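Local coordinates for hypothetical protein (PDB 2OP5), which is of unknown function but forms a dimer with a ferredoxin-like fold, as in the dimeric alpha-beta barrel proteins to which its family is related, at residues 12-17 and 66-71; 16-21 and 96-101. One frame throughout, in Å; residues are numbered along the deposited sequence. Where two conformers were deposited one is given.

Interaction 1 (12-17 and 66-71); sequences NSLFMD and MVFEYD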
# COMPACT_ATOMS: atom_id res chain seq x y z
N ASN A 12 -3.76 5.73 1.75
CA ASN A 12 -4.52 4.69 2.46
C ASN A 12 -4.10 3.35 1.88
O ASN A 12 -4.18 3.15 0.67
CB ASN A 12 -6.03 4.86 2.33
CG ASN A 12 -6.82 3.94 3.27
OD1 ASN A 12 -6.26 3.26 4.14
ND2 ASN A 12 -8.13 3.94 3.12
N SER A 13 -3.58 2.47 2.73
CA SER A 13 -3.18 1.11 2.34
C SER A 13 -4.14 0.25 3.11
O SER A 13 -3.93 -0.04 4.29
CB SER A 13 -1.74 0.81 2.75
OG SER A 13 -1.38 -0.53 2.40
N LEU A 14 -5.24 -0.09 2.44
CA LEU A 14 -6.29 -0.84 3.08
C LEU A 14 -6.31 -2.28 2.59
O LEU A 14 -5.71 -2.59 1.55
CB LEU A 14 -7.63 -0.14 2.84
CG LEU A 14 -8.33 -0.23 1.50
CD1 LEU A 14 -8.99 -1.58 1.26
CD2 LEU A 14 -9.43 0.84 1.46
N PHE A 15 -6.94 -3.15 3.39
CA PHE A 15 -7.09 -4.54 2.98
C PHE A 15 -8.44 -5.11 3.43
O PHE A 15 -9.04 -4.62 4.39
CB PHE A 15 -5.88 -5.44 3.36
CG PHE A 15 -5.65 -5.64 4.86
CD1 PHE A 15 -4.81 -4.79 5.58
CD2 PHE A 15 -6.22 -6.71 5.53
CE1 PHE A 15 -4.57 -4.99 6.93
CE2 PHE A 15 -6.00 -6.92 6.90
CZ PHE A 15 -5.17 -6.05 7.60
N MSE A 16 -8.91 -6.11 2.66
CA MSE A 16 -10.19 -6.79 2.91
C MSE A 16 -9.98 -8.30 2.88
O MSE A 16 -9.33 -8.81 1.98
CB MSE A 16 -11.22 -6.47 1.85
CG MSE A 16 -11.83 -5.11 1.98
SE MSE A 16 -12.43 -4.50 0.22
CE MSE A 16 -10.72 -4.39 -0.50
N ASP A 17 -10.57 -8.98 3.85
CA ASP A 17 -10.47 -10.42 4.00
C ASP A 17 -11.86 -11.02 3.86
O ASP A 17 -12.79 -10.61 4.56
CB ASP A 17 -9.93 -10.77 5.37
CG ASP A 17 -8.52 -10.27 5.59
OD1 ASP A 17 -7.84 -10.03 4.58
OD2 ASP A 17 -8.10 -10.10 6.76
N MSE A 66 -5.68 -2.68 -1.39
CA MSE A 66 -5.85 -1.50 -2.17
C MSE A 66 -4.99 -0.41 -1.58
O MSE A 66 -4.92 -0.25 -0.36
CB MSE A 66 -7.29 -1.02 -2.17
CG MSE A 66 -8.19 -1.93 -2.95
SE MSE A 66 -10.02 -1.30 -3.07
CE MSE A 66 -10.56 -2.68 -4.27
N VAL A 67 -4.32 0.31 -2.44
CA VAL A 67 -3.51 1.43 -2.01
C VAL A 67 -4.01 2.62 -2.82
O VAL A 67 -3.99 2.58 -4.07
CB VAL A 67 -2.00 1.20 -2.25
CG1 VAL A 67 -1.22 2.44 -1.83
CG2 VAL A 67 -1.48 -0.05 -1.51
N PHE A 68 -4.50 3.64 -2.11
CA PHE A 68 -4.98 4.87 -2.73
C PHE A 68 -3.97 5.92 -2.31
O PHE A 68 -3.69 6.08 -1.11
CB PHE A 68 -6.32 5.36 -2.15
CG PHE A 68 -7.49 4.44 -2.38
CD1 PHE A 68 -7.67 3.31 -1.58
CD2 PHE A 68 -8.45 4.75 -3.32
CE1 PHE A 68 -8.78 2.48 -1.77
CE2 PHE A 68 -9.57 3.93 -3.51
CZ PHE A 68 -9.74 2.79 -2.73
N GLU A 69 -3.49 6.68 -3.29
CA GLU A 69 -2.52 7.74 -3.05
C GLU A 69 -3.06 9.08 -3.52
O GLU A 69 -3.57 9.21 -4.64
CB GLU A 69 -1.22 7.42 -3.77
CG GLU A 69 -0.61 6.12 -3.29
CD GLU A 69 0.73 5.86 -3.89
OE1 GLU A 69 1.46 6.82 -4.16
OE2 GLU A 69 1.06 4.68 -4.06
N TYR A 70 -2.92 10.08 -2.64
CA TYR A 70 -3.44 11.40 -2.90
C TYR A 70 -2.36 12.45 -2.78
O TYR A 70 -1.42 12.29 -2.01
CB TYR A 70 -4.56 11.74 -1.91
CG TYR A 70 -5.66 10.69 -1.80
CD1 TYR A 70 -5.55 9.65 -0.90
CD2 TYR A 70 -6.81 10.74 -2.60
CE1 TYR A 70 -6.53 8.68 -0.78
CE2 TYR A 70 -7.82 9.76 -2.49
CZ TYR A 70 -7.67 8.74 -1.58
OH TYR A 70 -8.64 7.76 -1.42
N ASP A 71 -2.55 13.54 -3.53
CA ASP A 71 -1.67 14.70 -3.49
C ASP A 71 -1.75 15.41 -2.12
O ASP A 71 -0.84 16.14 -1.76
CB ASP A 71 -1.99 15.68 -4.64
CG ASP A 71 -3.41 16.26 -4.57
OD1 ASP A 71 -4.13 16.08 -3.57
OD2 ASP A 71 -3.82 16.93 -5.53
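Leu14 and Met66, facing each other on the two central strands of a ferredoxin-like antiparallel sheet, run side by side from one face of it. Leu14 CG sits between its backbone N and carbonyl carbon (chi1 76°), and from there the two methyl groups divide the work: CD1 rests 3.9 Å from Met66 CB, while CD2 reaches across to Phe68 CE1 at 3.7 Å. Met66, a selenomethionine, runs out extended, and its SE, one atom short of the tip, lies 4.1 Å from the CE methyl of Met16, likewise a selenomethionine. On the reverse face Ser13 OG only brushes Val67 CG2; there Phe15 and Val67 pack against their counterparts in the second subunit, which places the dimer contact on this side.

Four backbone hydrogen bonds join the strands, two at each of the antiparallel hydrogen-bonded pairs Asn12-Phe68 and Leu14-Met66. The amide of Asn12 is held by strand 102-114, OD1 by Asn105 N and ND2 by Asn104 OD1. The backbone carbonyl has two partners: Asn12 O accepts Phe68 N at 2.8 Å and is approached by the CA-H of Val67. The return bond, from Asn12 N to Phe68 O, is 2.9 Å long and nearly straight, 170° at the hydrogen.

Interaction 2 (16-21 and 96-101); sequences MDFTSE and KKFVFK
Phe100 drives its side chain between Met16, a selenomethionine, and Phe18, and from CB to CE1 the atoms find partners. At the root, CB lies 3.1 Å from Asp17 O; Phe100 CA is close to the same oxygen, a bent CA-H...O contact. The same CB stands over one face of the Phe18 ring, 4.3 Å from the centroid and displaced toward the rim, a CH-pi contact. CG is set between the backbone N and the carbonyl carbon (chi1 59°), a choice that carries the ring alongside both neighbours. Farther out the two sides of the ring part company. CD2 approaches Phe18 CE2 at 3.6 Å, and the two rings, their planes inclined at 49°, meet obliquely. CD1 takes the other neighbour, lying 3.6 Å from Met16 CG, and CE1 continues along that chain to the selenium. This is a Met-aromatic contact, with Met16 SE 4.6 Å from the centroid of the Phe100 ring. With an alanine here, the ring that fills the space between Met16 and Phe18 is gone, which would probably open a gap and leave both side chains freer to shift.

Phe98 extends the aromatic row, its CD1 reaching Phe18 CE2 at 4.2 Å. At the solvent side Thr19 and Val99 touch through methyl groups. With no backbone hydrogen bonds between the segments, most of the contact is made by side chains. Around it, Phe27 of helix 21-28 meets the rings of both Phe18 and Phe98, and Glu23 of that helix accepts a hydrogen bond from Val99 N. Ser20 N-caps the same helix. The loop between helix 89-94 and strand 102-114 is thus packed where strand 10-17 gives way to helix 21-28, with Ile64 of strand 63-70 beside Met16 and Phe18.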
# COMPACT_ATOMS: atom_id res chain seq x y z
N MSE A 16 -8.91 -6.11 2.66
CA MSE A 16 -10.19 -6.79 2.91
C MSE A 16 -9.98 -8.30 2.88
O MSE A 16 -9.33 -8.81 1.98
CB MSE A 16 -11.22 -6.47 1.85
CG MSE A 16 -11.83 -5.11 1.98
SE MSE A 16 -12.43 -4.50 0.22
CE MSE A 16 -10.72 -4.39 -0.50
N ASP A 17 -10.57 -8.98 3.85
CA ASP A 17 -10.47 -10.42 4.00
C ASP A 17 -11.86 -11.02 3.86
O ASP A 17 -12.79 -10.61 4.56
CB ASP A 17 -9.93 -10.77 5.37
CG ASP A 17 -8.52 -10.27 5.59
OD1 ASP A 17 -7.84 -10.03 4.58
OD2 ASP A 17 -8.10 -10.10 6.76
N PHE A 18 -11.96 -12.01 2.97
CA PHE A 18 -13.22 -12.70 2.68
C PHE A 18 -13.26 -14.07 3.34
O PHE A 18 -12.22 -14.64 3.68
CB PHE A 18 -13.43 -12.78 1.16
CG PHE A 18 -13.54 -11.43 0.50
CD1 PHE A 18 -12.40 -10.75 0.11
CD2 PHE A 18 -14.77 -10.82 0.34
CE1 PHE A 18 -12.49 -9.49 -0.48
CE2 PHE A 18 -14.86 -9.55 -0.24
CZ PHE A 18 -13.71 -8.90 -0.66
N THR A 19 -14.48 -14.57 3.55
CA THR A 19 -14.69 -15.86 4.19
C THR A 19 -14.53 -17.04 3.21
O THR A 19 -14.56 -18.21 3.60
CB THR A 19 -16.07 -15.96 4.89
OG1 THR A 19 -17.11 -15.91 3.91
CG2 THR A 19 -16.26 -14.83 5.92
N SER A 20 -14.39 -16.73 1.92
CA SER A 20 -14.15 -17.76 0.92
C SER A 20 -13.45 -17.14 -0.28
O SER A 20 -13.56 -15.94 -0.54
CB SER A 20 -15.45 -18.41 0.46
OG SER A 20 -16.24 -17.50 -0.30
N GLU A 21 -12.73 -18.00 -1.01
CA GLU A 21 -12.05 -17.62 -2.21
C GLU A 21 -13.07 -17.25 -3.30
O GLU A 21 -12.89 -16.25 -3.99
CB GLU A 21 -11.13 -18.75 -2.68
CG GLU A 21 -10.18 -18.36 -3.81
CD GLU A 21 -9.17 -17.27 -3.42
OE1 GLU A 21 -8.94 -17.04 -2.20
OE2 GLU A 21 -8.60 -16.66 -4.35
N LYS A 96 -24.10 -6.11 0.59
CA LYS A 96 -24.80 -6.82 1.64
C LYS A 96 -24.71 -8.33 1.36
O LYS A 96 -24.97 -9.16 2.24
CB LYS A 96 -26.24 -6.30 1.64
CG LYS A 96 -27.00 -6.41 2.92
CD LYS A 96 -28.12 -5.36 2.97
CE LYS A 96 -29.12 -5.47 1.82
NZ LYS A 96 -30.08 -4.35 1.89
N LYS A 97 -24.33 -8.67 0.12
CA LYS A 97 -24.10 -10.04 -0.30
C LYS A 97 -22.72 -10.55 0.14
O LYS A 97 -22.47 -11.76 0.11
CB LYS A 97 -24.18 -10.13 -1.84
N PHE A 98 -21.83 -9.62 0.51
CA PHE A 98 -20.48 -9.92 0.91
C PHE A 98 -20.26 -9.77 2.42
O PHE A 98 -21.05 -9.14 3.14
CB PHE A 98 -19.50 -8.97 0.21
CG PHE A 98 -19.50 -9.08 -1.30
CD1 PHE A 98 -18.72 -10.04 -1.93
CD2 PHE A 98 -20.27 -8.24 -2.07
CE1 PHE A 98 -18.70 -10.16 -3.32
CE2 PHE A 98 -20.27 -8.35 -3.46
CZ PHE A 98 -19.48 -9.32 -4.08
N VAL A 99 -19.19 -10.39 2.90
CA VAL A 99 -18.81 -10.30 4.30
C VAL A 99 -17.28 -10.19 4.33
O VAL A 99 -16.57 -11.07 3.81
CB VAL A 99 -19.25 -11.50 5.15
CG1 VAL A 99 -18.69 -11.37 6.56
CG2 VAL A 99 -20.79 -11.64 5.17
N PHE A 100 -16.82 -9.10 4.92
CA PHE A 100 -15.43 -8.77 5.05
C PHE A 100 -15.37 -7.51 5.88
O PHE A 100 -16.36 -6.78 5.94
CB PHE A 100 -14.83 -8.43 3.67
CG PHE A 100 -15.52 -7.26 2.98
CD1 PHE A 100 -15.14 -5.95 3.23
CD2 PHE A 100 -16.56 -7.48 2.09
CE1 PHE A 100 -15.79 -4.88 2.60
CE2 PHE A 100 -17.20 -6.43 1.47
CZ PHE A 100 -16.81 -5.12 1.72
N LYS A 101 -14.25 -7.23 6.53
CA LYS A 101 -14.04 -5.97 7.25
C LYS A 101 -12.88 -5.27 6.58
O LYS A 101 -11.84 -5.90 6.32
CB LYS A 101 -13.71 -6.20 8.72
CG LYS A 101 -13.34 -4.92 9.49
CD LYS A 101 -13.00 -5.17 10.95
CE LYS A 101 -14.22 -5.59 11.75
NZ LYS A 101 -13.93 -5.54 13.20

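Strand 10-17 serves both contacts, whose centres lie about 17 Å apart, and the comparison illustrates how chemistry follows place in a fold. Interaction 1 is wholly buried near the middle of the chain and joins two neighbouring strands of one sheet, so regular backbone hydrogen bonding sets the register and side chains fill in around it. Interaction 2, at the end of the strand and partly open to solvent, ties it to an irregular loop; aromatic and Met-aromatic contacts do most of the holding instead. Met16 takes part in both, its methyl end turned to the sheet neighbour and its middle to the loop. The second subunit reaches the first contact but not the second.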